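Local coordinates for protein CRISPR-associated endonuclease Cas1 (Thermotoga maritima, PDB 4XTK) that probably acts as a metal-dependent double-stranded DNA endonuclease in CRISPR adaptive immunity, working as a homodimer that joins a Cas2 dimer, at residues E[39-48]-E[60-71]. Residues are numbered along the deposited sequence; the frame is centred on the assembly and turned at random.
Sequences VENVMDIKVF and FLSQKRIPIHFF
Ile45 and Val47 pair in parallel with Ile68 and Phe70, joining the two central strands of a four-stranded mixed sheet in the N-terminal β-sheet domain of Cas1. Ile45 and Val47 use N and O to bond Pro67 O, both His69 N and O, and Phe71 N; the straightest bond runs from Val47 N to His69 O (2.8 Å, 176°). Pro67, lacking an N-H, serves as acceptor. Beta-branched side chains suit the extended backbone and are buried on one face: Val47 CG2 meets Ile68 CD1 at 3.5 Å, while Ile45 CD1 reaches Leu61 CD2 on helix 55-63. A Schellman motif with positive phi at Arg65 ends that helix and leads to buried Ile66, whose CD1 fits against Val39 CB (3.7 Å). At this looser, more open helix end, the CD and CE methylenes of Lys64 lie across Val39 CG2.

On the other face, Lys46 rests its aliphatic stem on Phe71, which forms an offset stack with Phe48 (planes 11° apart). Bent at chi4 (-29°), Lys46 turns NZ into a salt bridge with Asp44 OD2 (3.0 Å), an oxygen also at the His69 ring edge. Backbone bonds thus set the register and apolar side chains fill one face, while this salt bridge, with Ser10 bonding Asp44 and Thr80 bonding His69, probably offsets the cost of burying polar groups.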
ATOM      1  N   VAL E  39     -12.768 -11.483  17.316  1.00 75.85           N
ATOM      2  CA  VAL E  39     -12.711 -10.583  16.172  1.00 72.96           C
ATOM      3  C   VAL E  39     -13.686  -9.407  16.250  1.00 71.35           C
ATOM      4  O   VAL E  39     -13.568  -8.449  15.483  1.00 74.16           O
ATOM      5  CB  VAL E  39     -12.985 -11.355  14.866  1.00 71.98           C
ATOM      6  CG1 VAL E  39     -11.895 -12.378  14.624  1.00 68.60           C
ATOM      7  CG2 VAL E  39     -14.351 -12.034  14.924  1.00 77.03           C
ATOM      8  N   GLU E  40     -14.625  -9.471  17.189  1.00 69.93           N
ATOM      9  CA  GLU E  40     -15.803  -8.598  17.170  1.00 80.23           C
ATOM     10  C   GLU E  40     -15.495  -7.099  17.169  1.00 77.82           C
ATOM     11  O   GLU E  40     -16.183  -6.322  16.504  1.00 81.00           O
ATOM     12  CB  GLU E  40     -16.715  -8.927  18.353  1.00 87.23           C
ATOM     13  CG  GLU E  40     -18.074  -9.469  17.932  1.00101.54           C
ATOM     14  CD  GLU E  40     -19.032  -8.369  17.506  1.00113.03           C
ATOM     15  OE1 GLU E  40     -19.332  -7.486  18.337  1.00115.06           O
ATOM     16  OE2 GLU E  40     -19.479  -8.382  16.338  1.00118.81           O
ATOM     17  N   ASN E  41     -14.501  -6.691  17.948  1.00 70.05           N
ATOM     18  CA  ASN E  41     -14.050  -5.304  17.943  1.00 66.91           C
ATOM     19  C   ASN E  41     -12.787  -5.050  17.114  1.00 55.74           C
ATOM     20  O   ASN E  41     -12.218  -3.966  17.173  1.00 53.96           O
ATOM     21  CB  ASN E  41     -13.826  -4.808  19.364  1.00 78.58           C
ATOM     22  CG  ASN E  41     -14.188  -3.353  19.521  1.00 86.43           C
ATOM     23  OD1 ASN E  41     -15.120  -2.867  18.880  1.00 88.80           O
ATOM     24  ND2 ASN E  41     -13.448  -2.641  20.360  1.00 94.20           N
ATOM     25  N   VAL E  42     -12.316  -6.058  16.391  1.00 51.70           N
ATOM     26  CA  VAL E  42     -11.051  -5.940  15.675  1.00 49.77           C
ATOM     27  C   VAL E  42     -11.196  -5.408  14.255  1.00 54.99           C
ATOM     28  O   VAL E  42     -11.904  -5.996  13.438  1.00 55.94           O
ATOM     29  CB  VAL E  42     -10.342  -7.297  15.604  1.00 49.65           C
ATOM     30  CG1 VAL E  42      -9.033  -7.175  14.822  1.00 42.09           C
ATOM     31  CG2 VAL E  42     -10.102  -7.823  17.002  1.00 47.85           C
ATOM     32  N   MET E  43     -10.559  -4.278  13.965  1.00 57.88           N
ATOM     33  CA  MET E  43     -10.511  -3.801  12.583  1.00 55.57           C
ATOM     34  C   MET E  43      -9.378  -4.397  11.752  1.00 49.14           C
ATOM     35  O   MET E  43      -9.512  -4.517  10.544  1.00 48.83           O
ATOM     36  CB  MET E  43     -10.446  -2.278  12.534  1.00 59.50           C
ATOM     37  CG  MET E  43      -9.206  -1.656  13.105  1.00 58.52           C
ATOM     38  SD  MET E  43      -9.234   0.084  12.666  1.00 78.29           S
ATOM     39  CE  MET E  43      -9.161  -0.031  10.879  1.00 75.41           C
ATOM     40  N   ASP E  44      -8.256  -4.745  12.375  1.00 53.12           N
ATOM     41  CA  ASP E  44      -7.169  -5.371  11.625  1.00 47.16           C
ATOM     42  C   ASP E  44      -6.192  -6.148  12.503  1.00 46.14           C
ATOM     43  O   ASP E  44      -6.146  -5.962  13.719  1.00 48.88           O
ATOM     44  CB  ASP E  44      -6.404  -4.318  10.825  1.00 61.83           C
ATOM     45  CG  ASP E  44      -5.618  -3.383  11.706  1.00 77.16           C
ATOM     46  OD1 ASP E  44      -6.195  -2.852  12.678  1.00 90.37           O
ATOM     47  OD2 ASP E  44      -4.416  -3.189  11.435  1.00 82.18           O
ATOM     48  N   ILE E  45      -5.403  -7.011  11.868  1.00 44.31           N
ATOM     49  CA  ILE E  45      -4.394  -7.799  12.565  1.00 39.36           C
ATOM     50  C   ILE E  45      -2.983  -7.554  12.022  1.00 36.26           C
ATOM     51  O   ILE E  45      -2.753  -7.612  10.815  1.00 43.93           O
ATOM     52  CB  ILE E  45      -4.708  -9.303  12.468  1.00 48.88           C
ATOM     53  CG1 ILE E  45      -6.092  -9.596  13.053  1.00 52.85           C
ATOM     54  CG2 ILE E  45      -3.648 -10.119  13.189  1.00 49.20           C
ATOM     55  CD1 ILE E  45      -6.626 -10.963  12.692  1.00 54.10           C
ATOM     56  N   LYS E  46      -2.041  -7.286  12.920  1.00 36.91           N
ATOM     57  CA  LYS E  46      -0.637  -7.112  12.552  1.00 36.30           C
ATOM     58  C   LYS E  46       0.236  -8.266  13.066  1.00 42.43           C
ATOM     59  O   LYS E  46       0.409  -8.438  14.274  1.00 45.19           O
ATOM     60  CB  LYS E  46      -0.106  -5.782  13.090  1.00 35.08           C
ATOM     61  CG  LYS E  46      -0.784  -4.538  12.524  1.00 41.11           C
ATOM     62  CD  LYS E  46      -0.328  -3.309  13.303  1.00 50.10           C
ATOM     63  CE  LYS E  46      -1.096  -2.041  12.951  1.00 48.04           C
ATOM     64  NZ  LYS E  46      -1.609  -2.031  11.554  1.00 51.37           N
ATOM     65  N   VAL E  47       0.804  -9.031  12.139  1.00 44.83           N
ATOM     66  CA  VAL E  47       1.571 -10.230  12.464  1.00 51.03           C
ATOM     67  C   VAL E  47       3.082 -10.011  12.413  1.00 51.56           C
ATOM     68  O   VAL E  47       3.648  -9.797  11.344  1.00 53.22           O
ATOM     69  CB  VAL E  47       1.221 -11.375  11.498  1.00 49.25           C
ATOM     70  CG1 VAL E  47       2.101 -12.588  11.769  1.00 55.71           C
ATOM     71  CG2 VAL E  47      -0.237 -11.727  11.617  1.00 47.72           C
ATOM     72  N   PHE E  48       3.730 -10.022  13.570  1.00 47.37           N
ATOM     73  CA  PHE E  48       5.187  -9.948  13.619  1.00 48.88           C
ATOM     74  C   PHE E  48       5.900 -11.296  13.779  1.00 56.46           C
ATOM     75  O   PHE E  48       7.122 -11.388  13.624  1.00 51.22           O
ATOM     76  CB  PHE E  48       5.605  -9.015  14.747  1.00 54.37           C
ATOM     77  CG  PHE E  48       5.173  -7.601  14.537  1.00 48.75           C
ATOM     78  CD1 PHE E  48       3.910  -7.190  14.907  1.00 47.78           C
ATOM     79  CD2 PHE E  48       6.030  -6.685  13.961  1.00 49.33           C
ATOM     80  CE1 PHE E  48       3.512  -5.895  14.719  1.00 46.48           C
ATOM     81  CE2 PHE E  48       5.636  -5.383  13.769  1.00 51.16           C
ATOM     82  CZ  PHE E  48       4.373  -4.988  14.148  1.00 53.73           C
ATOM     83  N   PHE E  60     -12.109 -16.546   6.204  1.00 55.72           N
ATOM     84  CA  PHE E  60     -12.770 -16.117   7.429  1.00 61.80           C
ATOM     85  C   PHE E  60     -12.568 -14.625   7.667  1.00 56.45           C
ATOM     86  O   PHE E  60     -13.530 -13.884   7.863  1.00 57.42           O
ATOM     87  CB  PHE E  60     -12.257 -16.917   8.626  1.00 60.94           C
ATOM     88  CG  PHE E  60     -12.889 -16.525   9.928  1.00 58.61           C
ATOM     89  CD1 PHE E  60     -14.160 -16.956  10.252  1.00 59.48           C
ATOM     90  CD2 PHE E  60     -12.215 -15.713  10.826  1.00 54.55           C
ATOM     91  CE1 PHE E  60     -14.741 -16.596  11.448  1.00 63.65           C
ATOM     92  CE2 PHE E  60     -12.794 -15.349  12.024  1.00 55.80           C
ATOM     93  CZ  PHE E  60     -14.057 -15.792  12.333  1.00 59.16           C
ATOM     94  N   LEU E  61     -11.310 -14.193   7.645  1.00 54.79           N
ATOM     95  CA  LEU E  61     -10.977 -12.776   7.762  1.00 55.67           C
ATOM     96  C   LEU E  61     -11.697 -11.949   6.705  1.00 54.80           C
ATOM     97  O   LEU E  61     -12.167 -10.846   6.978  1.00 56.39           O
ATOM     98  CB  LEU E  61      -9.470 -12.560   7.640  1.00 49.46           C
ATOM     99  CG  LEU E  61      -8.584 -13.025   8.795  1.00 49.42           C
ATOM    100  CD1 LEU E  61      -7.171 -12.522   8.575  1.00 54.36           C
ATOM    101  CD2 LEU E  61      -9.127 -12.545  10.123  1.00 46.61           C
ATOM    102  N   SER E  62     -11.781 -12.499   5.499  1.00 54.17           N
ATOM    103  CA  SER E  62     -12.467 -11.839   4.402  1.00 53.87           C
ATOM    104  C   SER E  62     -13.951 -11.662   4.718  1.00 61.84           C
ATOM    105  O   SER E  62     -14.529 -10.614   4.435  1.00 65.10           O
ATOM    106  CB  SER E  62     -12.282 -12.636   3.112  1.00 54.09           C
ATOM    107  OG  SER E  62     -12.862 -11.971   2.004  1.00 61.91           O
ATOM    108  N   GLN E  63     -14.560 -12.689   5.309  1.00 66.96           N
ATOM    109  CA  GLN E  63     -15.964 -12.636   5.709  1.00 65.71           C
ATOM    110  C   GLN E  63     -16.184 -11.625   6.829  1.00 60.11           C
ATOM    111  O   GLN E  63     -17.230 -10.992   6.910  1.00 60.09           O
ATOM    112  CB  GLN E  63     -16.452 -14.020   6.155  1.00 78.81           C
ATOM    113  CG  GLN E  63     -16.584 -15.048   5.034  1.00 87.31           C
ATOM    114  CD  GLN E  63     -16.823 -16.462   5.551  1.00 90.01           C
ATOM    115  OE1 GLN E  63     -16.878 -16.694   6.758  1.00 94.30           O
ATOM    116  NE2 GLN E  63     -16.955 -17.415   4.634  1.00 90.34           N
ATOM    117  N   LYS E  64     -15.187 -11.480   7.696  1.00 59.42           N
ATOM    118  CA  LYS E  64     -15.259 -10.534   8.803  1.00 60.53           C
ATOM    119  C   LYS E  64     -14.723  -9.164   8.390  1.00 58.21           C
ATOM    120  O   LYS E  64     -14.705  -8.224   9.189  1.00 51.94           O
ATOM    121  CB  LYS E  64     -14.476 -11.063  10.009  1.00 63.41           C
ATOM    122  CG  LYS E  64     -15.009 -12.367  10.580  1.00 63.60           C
ATOM    123  CD  LYS E  64     -16.348 -12.165  11.272  1.00 65.76           C
ATOM    124  CE  LYS E  64     -16.838 -13.450  11.927  1.00 69.86           C
ATOM    125  NZ  LYS E  64     -18.090 -13.246  12.716  1.00 73.47           N
ATOM    126  N   ARG E  65     -14.278  -9.074   7.139  1.00 59.27           N
ATOM    127  CA  ARG E  65     -13.798  -7.826   6.559  1.00 52.17           C
ATOM    128  C   ARG E  65     -12.616  -7.273   7.360  1.00 54.00           C
ATOM    129  O   ARG E  65     -12.480  -6.062   7.557  1.00 54.98           O
ATOM    130  CB  ARG E  65     -14.949  -6.824   6.466  1.00 53.20           C
ATOM    131  CG  ARG E  65     -16.079  -7.348   5.578  1.00 55.92           C
ATOM    132  CD  ARG E  65     -17.317  -6.462   5.540  1.00 58.61           C
ATOM    133  NE  ARG E  65     -18.279  -6.990   4.571  1.00 81.49           N
ATOM    134  CZ  ARG E  65     -19.453  -6.436   4.283  1.00 94.41           C
ATOM    135  NH1 ARG E  65     -19.834  -5.318   4.885  1.00103.57           N
ATOM    136  NH2 ARG E  65     -20.249  -7.001   3.386  1.00 98.67           N
ATOM    137  N   ILE E  66     -11.760  -8.191   7.803  1.00 49.94           N
ATOM    138  CA  ILE E  66     -10.573  -7.871   8.586  1.00 47.36           C
ATOM    139  C   ILE E  66      -9.299  -8.129   7.801  1.00 45.56           C
ATOM    140  O   ILE E  66      -8.960  -9.282   7.527  1.00 46.55           O
ATOM    141  CB  ILE E  66     -10.509  -8.707   9.877  1.00 50.42           C
ATOM    142  CG1 ILE E  66     -11.715  -8.419  10.772  1.00 45.66           C
ATOM    143  CG2 ILE E  66      -9.195  -8.469  10.601  1.00 42.95           C
ATOM    144  CD1 ILE E  66     -11.817  -9.336  11.961  1.00 46.69           C
ATOM    145  N   PRO E  67      -8.574  -7.061   7.445  1.00 45.21           N
ATOM    146  CA  PRO E  67      -7.297  -7.274   6.769  1.00 43.46           C
ATOM    147  C   PRO E  67      -6.229  -7.683   7.763  1.00 40.74           C
ATOM    148  O   PRO E  67      -6.346  -7.411   8.962  1.00 41.06           O
ATOM    149  CB  PRO E  67      -6.992  -5.909   6.145  1.00 40.91           C
ATOM    150  CG  PRO E  67      -7.870  -4.928   6.855  1.00 40.55           C
ATOM    151  CD  PRO E  67      -8.755  -5.656   7.823  1.00 39.32           C
ATOM    152  N   ILE E  68      -5.200  -8.354   7.267  1.00 44.97           N
ATOM    153  CA  ILE E  68      -4.104  -8.776   8.121  1.00 45.90           C
ATOM    154  C   ILE E  68      -2.794  -8.287   7.515  1.00 47.30           C
ATOM    155  O   ILE E  68      -2.491  -8.555   6.347  1.00 52.99           O
ATOM    156  CB  ILE E  68      -4.109 -10.315   8.328  1.00 44.42           C
ATOM    157  CG1 ILE E  68      -2.898 -10.774   9.132  1.00 45.51           C
ATOM    158  CG2 ILE E  68      -4.173 -11.065   7.004  1.00 47.39           C
ATOM    159  CD1 ILE E  68      -3.010 -12.217   9.552  1.00 45.44           C
ATOM    160  N   HIS E  69      -2.048  -7.524   8.312  1.00 48.52           N
ATOM    161  CA  HIS E  69      -0.770  -6.954   7.887  1.00 50.48           C
ATOM    162  C   HIS E  69       0.397  -7.823   8.347  1.00 49.83           C
ATOM    163  O   HIS E  69       0.402  -8.328   9.471  1.00 52.62           O
ATOM    164  CB  HIS E  69      -0.594  -5.538   8.436  1.00 48.42           C
ATOM    165  CG  HIS E  69      -1.750  -4.628   8.164  1.00 51.79           C
ATOM    166  ND1 HIS E  69      -2.023  -4.130   6.908  1.00 54.09           N
ATOM    167  CD2 HIS E  69      -2.687  -4.106   8.989  1.00 51.38           C
ATOM    168  CE1 HIS E  69      -3.091  -3.353   6.969  1.00 50.25           C
ATOM    169  NE2 HIS E  69      -3.511  -3.318   8.220  1.00 45.39           N
ATOM    170  N   PHE E  70       1.394  -7.982   7.483  1.00 41.29           N
ATOM    171  CA  PHE E  70       2.538  -8.827   7.794  1.00 37.36           C
ATOM    172  C   PHE E  70       3.831  -8.017   7.928  1.00 39.97           C
ATOM    173  O   PHE E  70       4.112  -7.132   7.117  1.00 38.39           O
ATOM    174  CB  PHE E  70       2.696  -9.914   6.722  1.00 31.38           C
ATOM    175  CG  PHE E  70       1.557 -10.893   6.682  1.00 40.90           C
ATOM    176  CD1 PHE E  70       1.558 -12.007   7.504  1.00 41.76           C
ATOM    177  CD2 PHE E  70       0.482 -10.696   5.830  1.00 44.01           C
ATOM    178  CE1 PHE E  70       0.511 -12.908   7.471  1.00 46.88           C
ATOM    179  CE2 PHE E  70      -0.568 -11.595   5.794  1.00 45.04           C
ATOM    180  CZ  PHE E  70      -0.555 -12.699   6.614  1.00 50.18           C
ATOM    181  N   PHE E  71       4.609  -8.331   8.960  1.00 49.30           N
ATOM    182  CA  PHE E  71       5.899  -7.684   9.200  1.00 48.88           C
ATOM    183  C   PHE E  71       6.991  -8.731   9.438  1.00 51.62           C
ATOM    184  O   PHE E  71       6.723  -9.810   9.960  1.00 58.14           O
ATOM    185  CB  PHE E  71       5.812  -6.733  10.396  1.00 49.56           C
ATOM    186  CG  PHE E  71       4.766  -5.665  10.247  1.00 49.37           C
ATOM    187  CD1 PHE E  71       3.444  -5.920  10.575  1.00 43.14           C
ATOM    188  CD2 PHE E  71       5.106  -4.404   9.784  1.00 43.80           C
ATOM    189  CE1 PHE E  71       2.480  -4.942  10.434  1.00 37.96           C
ATOM    190  CE2 PHE E  71       4.149  -3.421   9.643  1.00 35.87           C
ATOM    191  CZ  PHE E  71       2.834  -3.689   9.970  1.00 39.69           C
TER